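Local coordinates for iron-sulfur cluster assembly protein SufA (Escherichia coli, PDB 2D2A) that binds [2Fe-2S] and [4Fe-4S] clusters and hands them on to target proteins such as ferredoxin and aconitase under oxidative stress and iron limitation, at residues 41-44 / 45-49; 101-104 / 105-108. One frame throughout, in Å; residues are numbered along the deposited sequence.

Both contacts are strand-to-helix turns. Contact 1 leads straight from strand 42-43 into the long helix 45-57. Contact 2 leads from strand 98-103 through a short turn into the short helix 107-110. Their centres lie about 18 Å apart, on opposite sides of the chain's centre. Each is partly buried, with apolar side chains turned inward and a proline on the exposed side. Contact 1 adds a side-chain N-cap. Contact 2 relies on backbone bonds and a methionine sulfur. They also touch: Leu-41 CD2 lies 3.6 Å from Met-107 CE.

Contact 1: 41-44 / 45-49; sequences LTLT and PAAAI
Thr-44 caps the helix that begins at Pro-45. Its CB lies next to Pro-45 CD across the peptide bond that joins the two residues. The next atom, OG1, sits between the backbone N and the carbonyl carbon (chi1 61°). This setting turns the hydroxyl back over the first helical turn, where it accepts from Ala-47 N. The bond is long, 3.3 Å between Ala-47 N and Thr-44 OG1, with an N-H...O angle of 156°. Thr-44 OG1 also rests 3.5 Å from Ala-47 CB. The same hydroxyl has a second hydrogen bond, to Asp-116 OD1 on strand 114-120. The cap is thereby tied to the neighbouring strand.

The backbone of Thr-44 closes the turn. Thr-44 O accepts from Ala-48 N at 2.9 Å. The N-H...O angle is 171°, so the bond is almost straight. Pro-45 has no N-H to offer, and at the first position of the helix none is needed.

Leu-43 makes the apolar half of the contact. Leu-43 CD1 lies 4.0 Å from Ala-48 CA, and Leu-43 CB lies 4.4 Å from Ala-47 CB. The small alanine methyls are consistent with a close approach of helix and strand. Leu-43 also reaches Val-115, Ala-98 and Leu-100, so this side of the turn belongs to the interior.

An alanine in place of Thr-44 would remove the hydroxyl, and would probably leave Ala-47 N without its side-chain cap and Asp-116 without this link to the helix start.

The chemistry is that of an N-cap. A hydroxyl meets an N-H of the first turn, while Leu-43 packs on Ala-47 and Ala-48 on the buried side.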
# COMPACT_ATOMS: atom_id res chain seq x y z
N LEU A 41 15.68 15.74 1.99
CA LEU A 41 15.06 14.43 2.21
C LEU A 41 15.91 13.37 1.74
O LEU A 41 16.73 13.58 0.97
CB LEU A 41 13.72 14.27 1.56
CG LEU A 41 12.53 15.16 1.50
CD1 LEU A 41 11.17 14.39 1.65
CD2 LEU A 41 12.53 16.54 2.26
N THR A 42 15.63 12.17 2.20
CA THR A 42 16.39 10.95 1.82
C THR A 42 15.67 9.68 1.22
O THR A 42 14.68 9.25 1.44
CB THR A 42 17.44 10.51 3.00
OG1 THR A 42 16.71 10.02 4.13
CG2 THR A 42 18.14 11.76 3.60
N LEU A 43 16.41 8.93 0.57
CA LEU A 43 15.98 7.68 0.07
C LEU A 43 16.83 6.60 0.71
O LEU A 43 18.07 6.69 0.69
CB LEU A 43 16.34 7.72 -1.49
CG LEU A 43 15.60 8.55 -2.59
CD1 LEU A 43 15.92 8.04 -4.01
CD2 LEU A 43 14.20 8.49 -2.49
N THR A 44 16.20 5.57 1.21
CA THR A 44 17.00 4.45 1.64
C THR A 44 17.57 3.77 0.38
O THR A 44 17.01 3.83 -0.70
CB THR A 44 16.15 3.45 2.36
OG1 THR A 44 15.11 2.94 1.51
CG2 THR A 44 15.52 4.11 3.55
N PRO A 45 18.66 3.08 0.52
CA PRO A 45 19.19 2.28 -0.66
C PRO A 45 18.10 1.42 -1.38
O PRO A 45 18.05 1.27 -2.57
CB PRO A 45 20.19 1.25 0.00
CG PRO A 45 20.56 2.00 1.37
CD PRO A 45 19.33 2.80 1.80
N ALA A 46 17.18 0.85 -0.59
CA ALA A 46 16.16 0.01 -1.15
C ALA A 46 15.23 0.90 -2.11
O ALA A 46 14.87 0.44 -3.21
CB ALA A 46 15.37 -0.70 -0.11
N ALA A 47 14.88 2.10 -1.67
CA ALA A 47 14.06 3.00 -2.35
C ALA A 47 14.75 3.48 -3.57
O ALA A 47 14.18 3.52 -4.65
CB ALA A 47 13.73 4.14 -1.51
N ALA A 48 16.02 3.76 -3.45
CA ALA A 48 16.94 4.16 -4.56
C ALA A 48 17.05 3.09 -5.69
O ALA A 48 16.88 3.47 -6.91
CB ALA A 48 18.26 4.56 -4.02
N ILE A 49 17.26 1.79 -5.26
CA ILE A 49 17.35 0.67 -6.21
C ILE A 49 15.98 0.65 -6.94
O ILE A 49 15.82 0.55 -8.16
CB ILE A 49 17.49 -0.68 -5.51
CG1 ILE A 49 18.78 -1.01 -4.53
CG2 ILE A 49 17.21 -1.74 -6.50
CD1 ILE A 49 20.12 -0.90 -5.23

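Contact 2: 101-104 / 105-108; sequences FVPL and QAMP
Val-102 and Met-107 meet across the turn that follows strand 98-103. Val-102 CG1 touches Met-107 SD at 3.8 Å, and the two side chains cross at about a right angle. The valine torsion sets this up: CG1 lies opposite the backbone N (chi1 -176°), on the side of the carbonyl carbon and the oncoming helix. In the methionine, chi1 and the bend at chi2 (-44°) bring the sulfur back to meet that methyl, while chi3 directs only CE.

Further apolar contacts join in. Pro-103 CG lies 4.1 Å from Ala-106 CB. Leu-104 CD2 approaches Met-107 CG more loosely, at 4.3 Å.

The backbone holds these side chains in place. Met-107 N donates to Leu-104 O at 3.2 Å, with an N-H...O angle of 157°. This donor stands above the carbonyl plane. The bond spans three residues and draws the chain into a tight turn. A second such bond, Ala-106 N to Pro-103 O at 2.8 Å, is tentative, because the position of that nitrogen is less sure in the model. Pro-108 has no N-H, and its ring atom Pro-108 CD lies 3.6 Å from Leu-104 O.

Farther out, the turn is set between strands and a loop. Val-102 also packs on Phe-93, and its backbone bonds to Leu-91 of strand 90-95. Met-107 rests on Leu-91 and on Trp-38, whereas Ala-106 meets Val-68 of strand 63-71.

No side-chain polar group bridges the two segments. The bonds across the turn are main-chain ones, and the side-chain contacts are apolar, with valine, methionine and alanine on the buried face. In this way an inner strand of the four-stranded sheet, 98-103, leads into helix 107-110.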
# COMPACT_ATOMS: atom_id res chain seq x y z
N PHE A 101 12.27 14.45 -6.36
CA PHE A 101 11.97 15.86 -6.54
C PHE A 101 10.90 16.12 -5.59
O PHE A 101 9.99 15.30 -5.40
CB PHE A 101 11.41 16.13 -7.96
CG PHE A 101 12.47 16.06 -9.05
CD1 PHE A 101 12.68 14.87 -9.70
CD2 PHE A 101 13.22 17.20 -9.42
CE1 PHE A 101 13.66 14.72 -10.65
CE2 PHE A 101 14.26 17.12 -10.26
CZ PHE A 101 14.48 15.86 -10.96
N VAL A 102 11.05 17.21 -4.88
CA VAL A 102 10.03 17.59 -3.89
C VAL A 102 9.58 19.02 -4.07
O VAL A 102 10.36 19.89 -4.05
CB VAL A 102 10.55 17.55 -2.49
CG1 VAL A 102 9.35 17.87 -1.52
CG2 VAL A 102 11.12 16.28 -2.19
N PRO A 103 8.30 19.31 -4.24
CA PRO A 103 7.89 20.73 -4.34
C PRO A 103 8.19 21.62 -3.12
O PRO A 103 7.71 21.21 -2.04
CB PRO A 103 6.39 20.64 -4.61
CG PRO A 103 5.91 19.22 -4.33
CD PRO A 103 7.16 18.35 -4.34
N LEU A 104 8.89 22.75 -3.20
CA LEU A 104 8.71 23.75 -2.11
C LEU A 104 7.40 24.03 -1.39
O LEU A 104 7.46 24.17 -0.19
CB LEU A 104 9.01 25.09 -2.68
CG LEU A 104 10.49 25.50 -2.90
CD1 LEU A 104 10.65 26.91 -3.32
CD2 LEU A 104 11.30 25.21 -1.70
N GLN A 105 6.24 24.19 -2.00
CA GLN A 105 5.08 24.35 -1.17
C GLN A 105 4.85 23.14 -0.28
O GLN A 105 3.72 23.00 0.35
CB GLN A 105 3.78 24.59 -1.98
CG GLN A 105 3.23 26.14 -2.17
CD GLN A 105 3.97 27.27 -1.36
OE1 GLN A 105 4.99 27.83 -1.84
NE2 GLN A 105 3.38 27.66 -0.21
N ALA A 106 5.74 22.17 -0.29
CA ALA A 106 5.63 20.95 0.56
C ALA A 106 6.69 20.83 1.69
O ALA A 106 6.43 20.20 2.71
CB ALA A 106 5.59 19.73 -0.23
N MET A 107 7.79 21.54 1.53
CA MET A 107 8.89 21.31 2.39
C MET A 107 8.55 21.50 3.89
O MET A 107 8.97 20.67 4.75
CB MET A 107 10.06 22.24 2.08
CG MET A 107 10.94 21.80 0.94
SD MET A 107 11.42 20.13 0.80
CE MET A 107 12.81 20.04 1.65
N PRO A 108 7.93 22.65 4.23
CA PRO A 108 7.34 22.86 5.55
C PRO A 108 6.74 21.66 6.23
O PRO A 108 7.22 21.35 7.28
CB PRO A 108 6.19 23.72 5.17
CG PRO A 108 6.22 23.80 3.63
CD PRO A 108 7.69 23.88 3.40